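Local coordinates for protein agmatine ureohydrolase (Thermoplasma volcanium GSS1, PDB 3PZL) that probably hydrolyses agmatine to putrescine and urea, as a manganese-dependent member of the arginase family, at residues B[247-251]-B[252-256]; B[94-97]-B[98-102]; B[75-79]-B[80-84]. All blocks are in the same frame, centred on the assembly; numbering follows the deposited sequence.

Contact 1 (B[247-251]-B[252-256]); sequences FGLAD and TDVRR
Ala250, the N-cap of helix 251-261, and Asp253, three residues on, form one half of a capping box: the carboxylate folds back on the loop and takes the N-H of the cap residue. With an alanine at the cap, the reciprocal side-chain bond is absent. Asp253 CG lies beside its own backbone N and anti to its carbonyl carbon (chi1 -73°), which brings OD2 to 3.0 Å from Ala250 N. The bond is fairly straight, 162° at the hydrogen, although the donor arrives from above the carboxylate plane. Asp253 OD2 also rests 3.4 Å from Ala250 CB, and Thr252 OG1 is also close to that methyl. In the other direction Asp253 N donates to Ala250 O at 2.8 Å, well above the carbonyl plane (67°); Val254 N adds a weak bond to the same oxygen. An anion at this end of a helix is likely to be favoured by the helix dipole. Cutting Asp253 back to an alanine removes the carboxylate and would probably leave Ala250 N without its acceptor and the end of the loop looser on the helix. On the inward side Leu249 CD1 meets Val254 CG2 at 4.3 Å, and both side chains pack on Val143 of strand 138-143; the Leu249 side chain is about 8 Å from that of the manganese ligand Asp144. Part of the same turn lies at a subunit interface, where Asp251 OD2 accepts from Phe247 N of a neighbouring subunit and Arg255 makes a cation-pi contact with Phe203 of that subunit. The next helical bond, from Arg255 N, reaches Asp251 O at 3.3 Å in the carbonyl plane.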
ATOM      1  N   PHE B 247       6.937  21.239  -8.348  1.00 49.90           N
ATOM      2  CA  PHE B 247       7.875  22.378  -8.574  1.00 50.65           C
ATOM      3  C   PHE B 247       8.205  23.110  -7.262  1.00 50.97           C
ATOM      4  O   PHE B 247       8.143  24.347  -7.205  1.00 52.88           O
ATOM      5  CB  PHE B 247       7.322  23.415  -9.577  1.00 50.49           C
ATOM      6  CG  PHE B 247       6.505  22.830 -10.723  1.00 49.82           C
ATOM      7  CD1 PHE B 247       7.030  21.843 -11.552  1.00 47.10           C
ATOM      8  CD2 PHE B 247       5.224  23.329 -10.998  1.00 47.85           C
ATOM      9  CE1 PHE B 247       6.282  21.340 -12.597  1.00 48.45           C
ATOM     10  CE2 PHE B 247       4.464  22.840 -12.048  1.00 47.34           C
ATOM     11  CZ  PHE B 247       4.991  21.836 -12.859  1.00 48.54           C
ATOM     12  N   GLY B 248       8.539  22.354  -6.215  1.00 49.56           N
ATOM     13  CA  GLY B 248       8.756  22.927  -4.892  1.00 48.03           C
ATOM     14  C   GLY B 248      10.233  23.106  -4.602  1.00 47.63           C
ATOM     15  O   GLY B 248      11.065  22.987  -5.498  1.00 47.10           O
ATOM     16  N   LEU B 249      10.547  23.398  -3.343  1.00 46.91           N
ATOM     17  CA  LEU B 249      11.919  23.621  -2.914  1.00 46.44           C
ATOM     18  C   LEU B 249      12.611  22.299  -2.707  1.00 46.09           C
ATOM     19  O   LEU B 249      11.961  21.263  -2.507  1.00 45.24           O
ATOM     20  CB  LEU B 249      11.949  24.380  -1.577  1.00 46.76           C
ATOM     21  CG  LEU B 249      11.036  25.592  -1.420  1.00 46.37           C
ATOM     22  CD1 LEU B 249      10.876  25.984   0.049  1.00 43.33           C
ATOM     23  CD2 LEU B 249      11.559  26.739  -2.288  1.00 47.41           C
ATOM     24  N   ALA B 250      13.942  22.338  -2.736  1.00 46.01           N
ATOM     25  CA  ALA B 250      14.732  21.139  -2.493  1.00 45.42           C
ATOM     26  C   ALA B 250      14.768  20.884  -0.992  1.00 44.54           C
ATOM     27  O   ALA B 250      14.689  21.806  -0.207  1.00 44.90           O
ATOM     28  CB  ALA B 250      16.133  21.305  -3.074  1.00 44.42           C
ATOM     29  N   ASP B 251      14.888  19.637  -0.589  1.00 44.49           N
ATOM     30  CA  ASP B 251      15.013  19.331   0.838  1.00 44.95           C
ATOM     31  C   ASP B 251      16.216  20.071   1.421  1.00 44.45           C
ATOM     32  O   ASP B 251      16.124  20.666   2.489  1.00 45.06           O
ATOM     33  CB  ASP B 251      15.095  17.814   1.062  1.00 44.41           C
ATOM     34  CG  ASP B 251      16.282  17.178   0.344  1.00 47.99           C
ATOM     35  OD1 ASP B 251      16.948  17.888  -0.470  1.00 48.05           O
ATOM     36  OD2 ASP B 251      16.557  15.959   0.608  1.00 51.31           O
ATOM     37  N   THR B 252      17.324  20.069   0.690  1.00 43.67           N
ATOM     38  CA  THR B 252      18.473  20.913   1.020  1.00 43.96           C
ATOM     39  C   THR B 252      18.197  22.421   1.152  1.00 44.10           C
ATOM     40  O   THR B 252      18.887  23.110   1.894  1.00 43.98           O
ATOM     41  CB  THR B 252      19.553  20.717  -0.025  1.00 44.34           C
ATOM     42  OG1 THR B 252      18.945  20.715  -1.339  1.00 42.36           O
ATOM     43  CG2 THR B 252      20.199  19.351   0.226  1.00 46.13           C
ATOM     44  N   ASP B 253      17.208  22.948   0.431  1.00 44.48           N
ATOM     45  CA  ASP B 253      16.922  24.385   0.527  1.00 45.09           C
ATOM     46  C   ASP B 253      16.399  24.710   1.925  1.00 45.02           C
ATOM     47  O   ASP B 253      16.723  25.763   2.467  1.00 46.29           O
ATOM     48  CB  ASP B 253      15.928  24.888  -0.537  1.00 45.35           C
ATOM     49  CG  ASP B 253      16.527  24.974  -1.963  1.00 47.70           C
ATOM     50  OD1 ASP B 253      17.742  25.295  -2.157  1.00 48.96           O
ATOM     51  OD2 ASP B 253      15.746  24.713  -2.916  1.00 48.43           O
ATOM     52  N   VAL B 254      15.615  23.805   2.510  1.00 43.29           N
ATOM     53  CA  VAL B 254      15.004  24.074   3.780  1.00 42.37           C
ATOM     54  C   VAL B 254      16.050  23.890   4.840  1.00 44.23           C
ATOM     55  O   VAL B 254      16.009  24.550   5.886  1.00 45.21           O
ATOM     56  CB  VAL B 254      13.780  23.191   4.023  1.00 41.66           C
ATOM     57  CG1 VAL B 254      13.238  23.359   5.407  1.00 39.43           C
ATOM     58  CG2 VAL B 254      12.686  23.530   3.025  1.00 40.26           C
ATOM     59  N   ARG B 255      17.018  23.018   4.568  1.00 45.16           N
ATOM     60  CA  ARG B 255      18.047  22.701   5.548  1.00 45.81           C
ATOM     61  C   ARG B 255      18.931  23.898   5.682  1.00 46.34           C
ATOM     62  O   ARG B 255      19.281  24.292   6.785  1.00 47.45           O
ATOM     63  CB  ARG B 255      18.846  21.463   5.123  1.00 46.37           C
ATOM     64  CG  ARG B 255      20.073  21.124   5.991  1.00 47.68           C
ATOM     65  CD  ARG B 255      20.900  20.025   5.316  1.00 48.55           C
ATOM     66  NE  ARG B 255      22.120  19.628   6.053  1.00 50.49           N
ATOM     67  CZ  ARG B 255      23.350  20.051   5.742  1.00 49.57           C
ATOM     68  NH1 ARG B 255      23.495  20.901   4.749  1.00 50.63           N
ATOM     69  NH2 ARG B 255      24.426  19.643   6.419  1.00 48.70           N
ATOM     70  N   ARG B 256      19.263  24.501   4.549  1.00 46.64           N
ATOM     71  CA  ARG B 256      20.114  25.675   4.524  1.00 46.41           C
ATOM     72  C   ARG B 256      19.421  26.820   5.230  1.00 45.76           C
ATOM     73  O   ARG B 256      20.038  27.565   5.962  1.00 47.05           O
ATOM     74  CB  ARG B 256      20.486  26.018   3.072  1.00 46.41           C
ATOM     75  CG  ARG B 256      21.402  27.205   2.903  1.00 47.77           C
ATOM     76  CD  ARG B 256      22.802  26.960   3.429  1.00 51.67           C
ATOM     77  NE  ARG B 256      23.602  28.173   3.334  1.00 57.96           N
ATOM     78  CZ  ARG B 256      24.853  28.291   3.758  1.00 59.31           C
ATOM     79  NH1 ARG B 256      25.451  27.271   4.346  1.00 58.94           N
ATOM     80  NH2 ARG B 256      25.487  29.453   3.631  1.00 61.58           N
TER

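Contact 2 (B[94-97]-B[98-102]); sequences EDVE and YVIDT
Asp95 caps the N-terminus of helix 96-112 with a weak bond from Tyr98 N to its OD2 at 3.2 Å. The aspartate CG stands anti to the backbone N (chi1 179°), which turns OD2 back onto the first turn, beside Tyr98 N and CB. The two side chains cross at about a right angle, yet the carboxylate and ring planes are only 17° apart. Tyr98 itself has CG anti to its N, which sends the ring off the helix on the side of Met90 from strand 84-90. Thr102, one turn further, sets its OG1 over the centre of one ring face, 3.9 Å above the plane, while bonding to Tyr98 O at 2.6 Å. The buried flank carries Val96 and Ile100, side by side and pointing the same way, with CG1 of the valine 4.0 Å from CD1 of the isoleucine. Beneath them Ile100 N meets Val96 O nearly along the C=O axis. Ile100 continues on to Val128 and Arg132 of helix 126-132, whereas Val96 packs on Phe44. The first turns thus join an apolar flank to an acidic outer one. The helix dipole would probably help to stabilise the charges of Asp95 and Glu97, while that of Asp101 is met by a salt bridge from its OD1 to Arg132 NH1.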
ATOM      1  N   GLU B  94     -11.630  18.605  18.582  1.00 68.31           N
ATOM      2  CA  GLU B  94     -12.180  18.987  17.283  1.00 68.82           C
ATOM      3  C   GLU B  94     -12.250  20.493  17.102  1.00 68.97           C
ATOM      4  O   GLU B  94     -12.555  20.985  16.009  1.00 69.31           O
ATOM      5  CB  GLU B  94     -13.540  18.348  17.070  1.00 69.37           C
ATOM      6  CG  GLU B  94     -13.429  16.818  16.854  1.00 71.88           C
ATOM      7  CD  GLU B  94     -14.692  16.143  16.285  1.00 75.23           C
ATOM      8  OE1 GLU B  94     -15.786  16.766  16.315  1.00 79.00           O
ATOM      9  OE2 GLU B  94     -14.596  14.958  15.849  1.00 76.15           O
ATOM     10  N   ASP B  95     -11.933  21.213  18.174  1.00 68.84           N
ATOM     11  CA  ASP B  95     -12.078  22.655  18.217  1.00 69.84           C
ATOM     12  C   ASP B  95     -10.759  23.440  17.978  1.00 69.58           C
ATOM     13  O   ASP B  95      -9.836  23.405  18.811  1.00 69.16           O
ATOM     14  CB  ASP B  95     -12.721  23.061  19.553  1.00 70.71           C
ATOM     15  CG  ASP B  95     -12.880  24.566  19.684  1.00 72.03           C
ATOM     16  OD1 ASP B  95     -13.019  25.270  18.636  1.00 71.40           O
ATOM     17  OD2 ASP B  95     -12.859  25.036  20.841  1.00 72.97           O
ATOM     18  N   VAL B  96     -10.705  24.160  16.852  1.00 69.28           N
ATOM     19  CA  VAL B  96      -9.509  24.915  16.452  1.00 69.18           C
ATOM     20  C   VAL B  96      -9.140  25.984  17.491  1.00 69.73           C
ATOM     21  O   VAL B  96      -7.993  26.035  17.944  1.00 69.59           O
ATOM     22  CB  VAL B  96      -9.637  25.547  15.014  1.00 68.96           C
ATOM     23  CG1 VAL B  96      -8.274  25.837  14.418  1.00 67.33           C
ATOM     24  CG2 VAL B  96     -10.378  24.622  14.092  1.00 69.60           C
ATOM     25  N   GLU B  97     -10.105  26.821  17.872  1.00 70.39           N
ATOM     26  CA  GLU B  97      -9.855  27.874  18.858  1.00 70.99           C
ATOM     27  C   GLU B  97      -9.266  27.280  20.115  1.00 70.08           C
ATOM     28  O   GLU B  97      -8.287  27.791  20.621  1.00 70.56           O
ATOM     29  CB  GLU B  97     -11.113  28.664  19.205  1.00 72.32           C
ATOM     30  CG  GLU B  97     -11.554  29.705  18.166  1.00 76.76           C
ATOM     31  CD  GLU B  97     -13.085  29.606  17.854  1.00 83.16           C
ATOM     32  OE1 GLU B  97     -13.874  29.107  18.715  1.00 84.67           O
ATOM     33  OE2 GLU B  97     -13.502  30.011  16.730  1.00 84.86           O
ATOM     34  N   TYR B  98      -9.844  26.194  20.614  1.00 69.19           N
ATOM     35  CA  TYR B  98      -9.313  25.543  21.816  1.00 68.41           C
ATOM     36  C   TYR B  98      -7.844  25.095  21.731  1.00 67.07           C
ATOM     37  O   TYR B  98      -7.102  25.208  22.724  1.00 67.09           O
ATOM     38  CB  TYR B  98     -10.193  24.371  22.248  1.00 68.60           C
ATOM     39  CG  TYR B  98      -9.675  23.649  23.475  1.00 68.78           C
ATOM     40  CD1 TYR B  98      -9.677  24.265  24.734  1.00 69.03           C
ATOM     41  CD2 TYR B  98      -9.174  22.348  23.370  1.00 68.78           C
ATOM     42  CE1 TYR B  98      -9.187  23.600  25.861  1.00 70.36           C
ATOM     43  CE2 TYR B  98      -8.694  21.669  24.487  1.00 70.20           C
ATOM     44  CZ  TYR B  98      -8.703  22.299  25.730  1.00 71.68           C
ATOM     45  OH  TYR B  98      -8.216  21.606  26.823  1.00 74.09           O
ATOM     46  N   VAL B  99      -7.426  24.578  20.574  1.00 65.34           N
ATOM     47  CA  VAL B  99      -6.035  24.158  20.389  1.00 63.87           C
ATOM     48  C   VAL B  99      -5.097  25.374  20.293  1.00 63.63           C
ATOM     49  O   VAL B  99      -4.140  25.496  21.061  1.00 62.95           O
ATOM     50  CB  VAL B  99      -5.871  23.227  19.173  1.00 63.29           C
ATOM     51  CG1 VAL B  99      -4.411  23.069  18.817  1.00 64.02           C
ATOM     52  CG2 VAL B  99      -6.450  21.861  19.454  1.00 62.46           C
ATOM     53  N   ILE B 100      -5.402  26.290  19.383  1.00 63.50           N
ATOM     54  CA  ILE B 100      -4.648  27.529  19.255  1.00 64.06           C
ATOM     55  C   ILE B 100      -4.449  28.254  20.584  1.00 65.06           C
ATOM     56  O   ILE B 100      -3.366  28.792  20.833  1.00 66.07           O
ATOM     57  CB  ILE B 100      -5.303  28.492  18.272  1.00 64.10           C
ATOM     58  CG1 ILE B 100      -5.331  27.885  16.889  1.00 64.15           C
ATOM     59  CG2 ILE B 100      -4.534  29.795  18.195  1.00 64.25           C
ATOM     60  CD1 ILE B 100      -6.026  28.770  15.904  1.00 66.35           C
ATOM     61  N   ASP B 101      -5.483  28.293  21.426  1.00 65.59           N
ATOM     62  CA  ASP B 101      -5.375  28.902  22.759  1.00 65.76           C
ATOM     63  C   ASP B 101      -4.475  28.060  23.612  1.00 65.25           C
ATOM     64  O   ASP B 101      -3.766  28.587  24.443  1.00 66.40           O
ATOM     65  CB  ASP B 101      -6.726  29.010  23.462  1.00 66.46           C
ATOM     66  CG  ASP B 101      -7.643  29.993  22.796  1.00 67.32           C
ATOM     67  OD1 ASP B 101      -7.194  30.695  21.872  1.00 67.85           O
ATOM     68  OD2 ASP B 101      -8.826  30.050  23.194  1.00 69.02           O
ATOM     69  N   THR B 102      -4.489  26.751  23.411  1.00 64.35           N
ATOM     70  CA  THR B 102      -3.666  25.876  24.234  1.00 63.89           C
ATOM     71  C   THR B 102      -2.207  26.052  23.853  1.00 63.53           C
ATOM     72  O   THR B 102      -1.342  26.150  24.727  1.00 63.79           O
ATOM     73  CB  THR B 102      -4.066  24.393  24.108  1.00 63.28           C
ATOM     74  OG1 THR B 102      -5.441  24.213  24.502  1.00 62.97           O
ATOM     75  CG2 THR B 102      -3.160  23.538  24.973  1.00 62.48           C
TER

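Contact 3 (B[75-79]-B[80-84]); sequences YGIDL and LASGM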
ATOM      1  N   TYR B  75      27.618  18.900  11.845  1.00 52.12           N
ATOM      2  CA  TYR B  75      27.702  19.991  12.799  1.00 51.85           C
ATOM      3  C   TYR B  75      28.624  19.688  13.974  1.00 52.25           C
ATOM      4  O   TYR B  75      29.021  20.576  14.703  1.00 52.30           O
ATOM      5  CB  TYR B  75      26.314  20.367  13.251  1.00 51.17           C
ATOM      6  CG  TYR B  75      25.425  20.789  12.102  1.00 50.06           C
ATOM      7  CD1 TYR B  75      25.552  22.047  11.516  1.00 50.39           C
ATOM      8  CD2 TYR B  75      24.456  19.936  11.609  1.00 49.65           C
ATOM      9  CE1 TYR B  75      24.740  22.438  10.459  1.00 50.70           C
ATOM     10  CE2 TYR B  75      23.633  20.300  10.567  1.00 50.74           C
ATOM     11  CZ  TYR B  75      23.774  21.556   9.994  1.00 54.05           C
ATOM     12  OH  TYR B  75      22.943  21.907   8.940  1.00 58.07           O
ATOM     13  N   GLY B  76      28.984  18.419  14.119  1.00 52.54           N
ATOM     14  CA  GLY B  76      29.855  17.996  15.191  1.00 53.03           C
ATOM     15  C   GLY B  76      29.228  18.255  16.532  1.00 52.95           C
ATOM     16  O   GLY B  76      29.891  18.757  17.424  1.00 54.04           O
ATOM     17  N   ILE B  77      27.948  17.911  16.649  1.00 52.50           N
ATOM     18  CA  ILE B  77      27.157  18.134  17.843  1.00 52.15           C
ATOM     19  C   ILE B  77      26.470  16.849  18.234  1.00 52.48           C
ATOM     20  O   ILE B  77      25.768  16.234  17.417  1.00 51.33           O
ATOM     21  CB  ILE B  77      26.080  19.182  17.588  1.00 52.23           C
ATOM     22  CG1 ILE B  77      26.736  20.552  17.364  1.00 53.00           C
ATOM     23  CG2 ILE B  77      25.027  19.198  18.722  1.00 50.84           C
ATOM     24  CD1 ILE B  77      27.457  21.110  18.615  1.00 52.22           C
ATOM     25  N   ASP B  78      26.683  16.457  19.492  1.00 52.97           N
ATOM     26  CA  ASP B  78      26.030  15.297  20.090  1.00 53.32           C
ATOM     27  C   ASP B  78      24.687  15.740  20.690  1.00 53.12           C
ATOM     28  O   ASP B  78      24.632  16.536  21.636  1.00 53.31           O
ATOM     29  CB  ASP B  78      26.948  14.668  21.148  1.00 53.88           C
ATOM     30  CG  ASP B  78      26.286  13.537  21.918  1.00 56.10           C
ATOM     31  OD1 ASP B  78      25.292  12.943  21.430  1.00 57.44           O
ATOM     32  OD2 ASP B  78      26.781  13.232  23.029  1.00 59.45           O
ATOM     33  N   LEU B  79      23.604  15.213  20.128  1.00 52.60           N
ATOM     34  CA  LEU B  79      22.267  15.618  20.529  1.00 52.86           C
ATOM     35  C   LEU B  79      21.877  15.128  21.914  1.00 53.24           C
ATOM     36  O   LEU B  79      21.061  15.748  22.580  1.00 52.88           O
ATOM     37  CB  LEU B  79      21.273  15.165  19.480  1.00 52.62           C
ATOM     38  CG  LEU B  79      21.478  15.897  18.158  1.00 53.44           C
ATOM     39  CD1 LEU B  79      20.721  15.175  17.084  1.00 56.53           C
ATOM     40  CD2 LEU B  79      21.006  17.342  18.244  1.00 54.93           C
ATOM     41  N   LEU B  80      22.494  14.026  22.337  1.00 54.11           N
ATOM     42  CA  LEU B  80      22.287  13.449  23.647  1.00 55.25           C
ATOM     43  C   LEU B  80      22.725  14.405  24.737  1.00 56.47           C
ATOM     44  O   LEU B  80      22.203  14.375  25.857  1.00 57.49           O
ATOM     45  CB  LEU B  80      23.071  12.145  23.765  1.00 55.37           C
ATOM     46  CG  LEU B  80      22.249  10.880  23.555  1.00 55.37           C
ATOM     47  CD1 LEU B  80      23.075   9.641  23.849  1.00 54.78           C
ATOM     48  CD2 LEU B  80      20.991  10.939  24.441  1.00 54.47           C
ATOM     49  N   ALA B  81      23.689  15.256  24.407  1.00 56.81           N
ATOM     50  CA  ALA B  81      24.175  16.240  25.343  1.00 57.80           C
ATOM     51  C   ALA B  81      23.725  17.659  24.943  1.00 58.02           C
ATOM     52  O   ALA B  81      24.358  18.654  25.306  1.00 59.36           O
ATOM     53  CB  ALA B  81      25.684  16.139  25.450  1.00 58.04           C
ATOM     54  N   SER B  82      22.625  17.751  24.209  1.00 57.19           N
ATOM     55  CA  SER B  82      22.069  19.053  23.862  1.00 57.34           C
ATOM     56  C   SER B  82      20.790  19.490  24.610  1.00 57.53           C
ATOM     57  O   SER B  82      20.119  20.411  24.197  1.00 56.71           O
ATOM     58  CB  SER B  82      21.846  19.104  22.359  1.00 57.06           C
ATOM     59  OG  SER B  82      23.069  18.853  21.699  1.00 57.96           O
ATOM     60  N   GLY B  83      20.459  18.842  25.720  1.00 58.66           N
ATOM     61  CA  GLY B  83      19.360  19.311  26.551  1.00 59.73           C
ATOM     62  C   GLY B  83      18.004  19.261  25.862  1.00 60.26           C
ATOM     63  O   GLY B  83      17.308  20.262  25.786  1.00 61.35           O
HETATM   64  N   MSE B  84      17.630  18.088  25.362  1.00 60.29           N
HETATM   65  CA  MSE B  84      16.347  17.872  24.728  1.00 60.38           C
HETATM   66  C   MSE B  84      15.413  17.163  25.685  1.00 59.71           C
HETATM   67  O   MSE B  84      15.833  16.265  26.429  1.00 59.64           O
HETATM   68  CB  MSE B  84      16.519  16.958  23.536  1.00 61.23           C
HETATM   69  CG  MSE B  84      16.896  17.610  22.241  1.00 66.76           C
HETATM   70 SE   MSE B  84      16.634  16.257  20.806  1.00 84.31          SE
HETATM   71  CE  MSE B  84      18.477  15.702  20.631  1.00 72.35           C
TER
HETATM   72  O   HOH W   1      19.263  16.062  24.487  1.00 36.60           O
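Asp78 and Leu80 meet in an Asx turn that opens two overlapping beta turns, 78-81 and 79-82, between the short strand 77-78 and strand 84-90. Their side chains run slantwise past each other. Asp78 CG is anti to its backbone N (chi1 174°), carrying OD1 forward over the turn, where Leu80 N donates to it at 3.1 Å from well above the carboxylate plane (64°). OD1 also lies against Leu80 CB, and OD2, still near the Ala81 methyl, makes a salt bridge with Arg186 NH1 of a neighbouring subunit, so this one carboxylate both shapes the turn and ties it to the assembly. Asp78 O is met from opposite faces of its plane, by Ala81 N at 3.2 Å and Ser82 OG at 2.8 Å. Ser82 directs its CB toward the preceding segment, and with OG beside its own backbone N (chi1 -57°) the hydroxyl reaches back both to that oxygen and to Ile77 CG2, 3.6 Å away. The second turn is closed by Ser82 N and Leu79 O, 3.0 Å apart. On the buried side the side chains of Leu79 and the selenomethionine Met84 cross at a slant, both packing on Tyr65 of helix 57-65; Leu79 also leans on Gln291 and Ile294 of helix 281-303. Gly83, with positive phi, swings the chain into strand 84-90. There a bridging water spans the corner: it donates to Leu79 O at 2.6 Å and accepts from Met84 N at 2.7 Å.

Along the chain the order is contact 3, contact 2, contact 1. Contact 3 leads into strand 84-90, the outermost strand at one end of the eight-stranded parallel sheet, and contact 2 starts the helix that follows it, yet their centres lie 33 Å apart because the strand separates them. Contact 1 begins helix 251-261, between strands 223-229 and 265-271; its centre is 31 Å from that of contact 2, across the middle of the chain. Contacts 1 and 3, with centres 24 Å apart, touch by packing of Arg255 NH2 against Tyr75 OH (3.7 Å). All three reach neighbouring subunits, contact 2 by packing of Glu94, so turns and caps around one sheet serve the hexamer too.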